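Local structure of periplasmic binding protein (Pseudomonas aeruginosa, 2R79) at residues A[166-171]-A[257-262]. The protein binds heme in the periplasm and probably hands it to an inner-membrane transporter for uptake into the cell. Sequence-based numbering, arbitrary orientation.
Sequences WVLNRA and AAFYPS. With SO4 (sulfate ion), chain C.
F259 and A171 make the main apolar contact between the ends of two helices: the CB of A171 lies 3.8 Å from CE1 of the F259 phenyl ring. The first torsion of F259 sets CG anti to its own carbonyl carbon (chi1 -69°), and from there the ring reaches across to the other helix. Farther along the ring, L168 CD2 approaches F259 CZ at 4.1 Å. V144 of strand 143-150 packs against both L168 and F259, and A173 also touches the phenyl group.

One polar atom, A171 O, meets two aromatic edges. It lies near the plane of the F259 ring, 3.5 Å from F259 CD1, and also faces the edge of Y260, at 4.0 Å from Y260 CE1. No hydrogen bond joins the two segments directly, but the Y260 hydroxyl bonds to G172 O, next in the chain after A171, and to Q136 NE2.

In this periplasmic binding protein, of the Peripla_BP_2 family, the C-terminal ends of helices 163-170 and 248-259 pack together in the C-terminal lobe, away from the heme pocket. They lie between the lobe's mixed sheet, which contains strand 143-150, and the long helix 111-135, which links the two lobes as in class III binding proteins and presents W131 and A135 to Y260.

On helix 163-170, W166 and R170 hold a sulfate ion, probably from the crystallisation liquor. W166 NE1 gives sulfate O4 a nearly straight bond of 2.8 Å (163° at the hydrogen), whereas R170 NH2 reaches sulfate O3 at 2.7 Å with a more bent geometry (135°). R170 CG lies 3.5 Å above the plane of the W166 indole, over its centre, and the arginine chain then bends at chi2. The backbone N of L94 supplies a further hydrogen bond to the anion.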
ATOM      1  N   TRP A 166      18.259  20.906  23.178  1.00 17.35           N
ATOM      2  CA  TRP A 166      18.879  21.548  22.026  1.00 16.30           C
ATOM      3  C   TRP A 166      17.847  21.636  20.901  1.00 16.60           C
ATOM      4  O   TRP A 166      17.695  22.676  20.254  1.00 16.12           O
ATOM      5  CB  TRP A 166      20.071  20.725  21.561  1.00 17.82           C
ATOM      6  CG  TRP A 166      20.895  21.372  20.504  1.00 20.72           C
ATOM      7  CD1 TRP A 166      22.016  22.140  20.688  1.00 18.53           C
ATOM      8  CD2 TRP A 166      20.704  21.272  19.089  1.00 20.61           C
ATOM      9  NE1 TRP A 166      22.536  22.510  19.475  1.00 19.32           N
ATOM     10  CE2 TRP A 166      21.755  21.992  18.475  1.00 20.69           C
ATOM     11  CE3 TRP A 166      19.750  20.640  18.276  1.00 19.91           C
ATOM     12  CZ2 TRP A 166      21.881  22.099  17.085  1.00 20.08           C
ATOM     13  CZ3 TRP A 166      19.875  20.746  16.891  1.00 20.97           C
ATOM     14  CH2 TRP A 166      20.935  21.469  16.312  1.00 18.91           C
ATOM     15  N   VAL A 167      17.135  20.539  20.673  1.00 14.56           N
ATOM     16  CA  VAL A 167      16.122  20.501  19.632  1.00 15.27           C
ATOM     17  C   VAL A 167      14.961  21.461  19.901  1.00 16.67           C
ATOM     18  O   VAL A 167      14.460  22.108  18.979  1.00 17.16           O
ATOM     19  CB  VAL A 167      15.579  19.063  19.438  1.00 15.38           C
ATOM     20  CG1 VAL A 167      14.287  19.084  18.625  1.00 13.26           C
ATOM     21  CG2 VAL A 167      16.625  18.223  18.715  1.00 11.03           C
ATOM     22  N   LEU A 168      14.533  21.565  21.154  1.00 16.73           N
ATOM     23  CA  LEU A 168      13.433  22.468  21.468  1.00 15.88           C
ATOM     24  C   LEU A 168      13.869  23.913  21.257  1.00 16.02           C
ATOM     25  O   LEU A 168      13.135  24.714  20.678  1.00 16.41           O
ATOM     26  CB  LEU A 168      12.958  22.267  22.915  1.00 15.11           C
ATOM     27  CG  LEU A 168      12.217  20.966  23.251  1.00 15.39           C
ATOM     28  CD1 LEU A 168      11.819  20.957  24.738  1.00 16.58           C
ATOM     29  CD2 LEU A 168      10.979  20.841  22.378  1.00 12.11           C
ATOM     30  N   ASN A 169      15.066  24.246  21.723  1.00 17.42           N
ATOM     31  CA  ASN A 169      15.567  25.605  21.568  1.00 19.90           C
ATOM     32  C   ASN A 169      15.772  25.975  20.110  1.00 18.61           C
ATOM     33  O   ASN A 169      15.326  27.027  19.663  1.00 18.66           O
ATOM     34  CB  ASN A 169      16.877  25.795  22.340  1.00 24.04           C
ATOM     35  CG  ASN A 169      16.662  25.828  23.847  1.00 33.20           C
ATOM     36  OD1 ASN A 169      15.823  26.584  24.348  1.00 36.05           O
ATOM     37  ND2 ASN A 169      17.418  25.010  24.579  1.00 35.99           N
ATOM     38  N   ARG A 170      16.436  25.102  19.363  1.00 18.05           N
ATOM     39  CA  ARG A 170      16.692  25.368  17.960  1.00 16.77           C
ATOM     40  C   ARG A 170      15.424  25.449  17.132  1.00 16.98           C
ATOM     41  O   ARG A 170      15.434  26.038  16.056  1.00 19.25           O
ATOM     42  CB  ARG A 170      17.625  24.308  17.390  1.00 17.08           C
ATOM     43  CG  ARG A 170      19.040  24.401  17.933  1.00 17.09           C
ATOM     44  CD  ARG A 170      19.771  25.556  17.311  1.00 15.03           C
ATOM     45  NE  ARG A 170      21.146  25.644  17.779  1.00 19.65           N
ATOM     46  CZ  ARG A 170      22.088  26.358  17.169  1.00 23.02           C
ATOM     47  NH1 ARG A 170      21.797  27.041  16.066  1.00 20.12           N
ATOM     48  NH2 ARG A 170      23.320  26.396  17.659  1.00 20.02           N
ATOM     49  N   ALA A 171      14.333  24.871  17.622  1.00 16.13           N
ATOM     50  CA  ALA A 171      13.068  24.920  16.890  1.00 15.58           C
ATOM     51  C   ALA A 171      12.211  26.117  17.302  1.00 15.38           C
ATOM     52  O   ALA A 171      11.078  26.257  16.855  1.00 16.05           O
ATOM     53  CB  ALA A 171      12.287  23.614  17.076  1.00 11.92           C
ATOM     54  N   ALA A 257       7.540  24.557  12.521  1.00 20.99           N
ATOM     55  CA  ALA A 257       6.299  24.822  11.790  1.00 20.59           C
ATOM     56  C   ALA A 257       5.113  24.536  12.720  1.00 21.17           C
ATOM     57  O   ALA A 257       4.106  25.251  12.702  1.00 23.19           O
ATOM     58  CB  ALA A 257       6.215  23.951  10.538  1.00 18.64           C
ATOM     59  N   ALA A 258       5.240  23.493  13.537  1.00 19.60           N
ATOM     60  CA  ALA A 258       4.188  23.132  14.493  1.00 18.98           C
ATOM     61  C   ALA A 258       4.149  24.139  15.653  1.00 20.55           C
ATOM     62  O   ALA A 258       3.086  24.402  16.213  1.00 18.95           O
ATOM     63  CB  ALA A 258       4.431  21.734  15.036  1.00 16.46           C
ATOM     64  N   PHE A 259       5.314  24.693  16.002  1.00 20.02           N
ATOM     65  CA  PHE A 259       5.424  25.665  17.091  1.00 19.83           C
ATOM     66  C   PHE A 259       4.928  27.066  16.707  1.00 21.97           C
ATOM     67  O   PHE A 259       4.483  27.827  17.566  1.00 23.77           O
ATOM     68  CB  PHE A 259       6.877  25.744  17.579  1.00 17.73           C
ATOM     69  CG  PHE A 259       7.356  24.498  18.298  1.00 15.62           C
ATOM     70  CD1 PHE A 259       8.711  24.300  18.534  1.00 15.92           C
ATOM     71  CD2 PHE A 259       6.453  23.536  18.750  1.00 16.31           C
ATOM     72  CE1 PHE A 259       9.168  23.162  19.208  1.00 15.49           C
ATOM     73  CE2 PHE A 259       6.895  22.394  19.425  1.00 15.27           C
ATOM     74  CZ  PHE A 259       8.256  22.209  19.654  1.00 17.08           C
ATOM     75  N   TYR A 260       5.019  27.405  15.420  1.00 21.81           N
ATOM     76  CA  TYR A 260       4.558  28.701  14.913  1.00 19.88           C
ATOM     77  C   TYR A 260       3.655  28.412  13.724  1.00 20.73           C
ATOM     78  O   TYR A 260       4.026  28.665  12.582  1.00 19.84           O
ATOM     79  CB  TYR A 260       5.733  29.563  14.449  1.00 17.08           C
ATOM     80  CG  TYR A 260       6.702  29.910  15.539  1.00 15.09           C
ATOM     81  CD1 TYR A 260       7.734  29.039  15.885  1.00 14.51           C
ATOM     82  CD2 TYR A 260       6.546  31.081  16.283  1.00 15.68           C
ATOM     83  CE1 TYR A 260       8.585  29.323  16.954  1.00 13.78           C
ATOM     84  CE2 TYR A 260       7.387  31.371  17.347  1.00 14.51           C
ATOM     85  CZ  TYR A 260       8.404  30.489  17.677  1.00 15.70           C
ATOM     86  OH  TYR A 260       9.246  30.782  18.723  1.00 18.97           O
ATOM     87  N   PRO A 261       2.452  27.885  13.982  1.00 23.35           N
ATOM     88  CA  PRO A 261       1.483  27.543  12.934  1.00 25.22           C
ATOM     89  C   PRO A 261       1.043  28.679  12.016  1.00 27.98           C
ATOM     90  O   PRO A 261       0.543  28.426  10.924  1.00 29.73           O
ATOM     91  CB  PRO A 261       0.322  26.940  13.723  1.00 22.50           C
ATOM     92  CG  PRO A 261       0.389  27.661  15.026  1.00 22.43           C
ATOM     93  CD  PRO A 261       1.868  27.691  15.321  1.00 22.53           C
ATOM     94  N   SER A 262       1.229  29.918  12.458  1.00 31.64           N
ATOM     95  CA  SER A 262       0.844  31.085  11.666  1.00 35.15           C
ATOM     96  C   SER A 262       1.977  31.625  10.811  1.00 36.49           C
ATOM     97  O   SER A 262       1.971  32.795  10.434  1.00 39.18           O
ATOM     98  CB  SER A 262       0.344  32.207  12.572  1.00 33.57           C
ATOM     99  OG  SER A 262      -0.828  31.807  13.246  1.00 40.75           O
TER
HETATM  100  S   SO4 C 910      25.246  25.022  20.563  1.00 64.31           S
HETATM  101  O1  SO4 C 910      26.707  25.359  20.591  1.00 64.66           O
HETATM  102  O2  SO4 C 910      24.738  24.623  21.923  1.00 65.47           O
HETATM  103  O3  SO4 C 910      24.542  26.246  20.069  1.00 66.72           O
HETATM  104  O4  SO4 C 910      24.953  23.922  19.593  1.00 62.63           O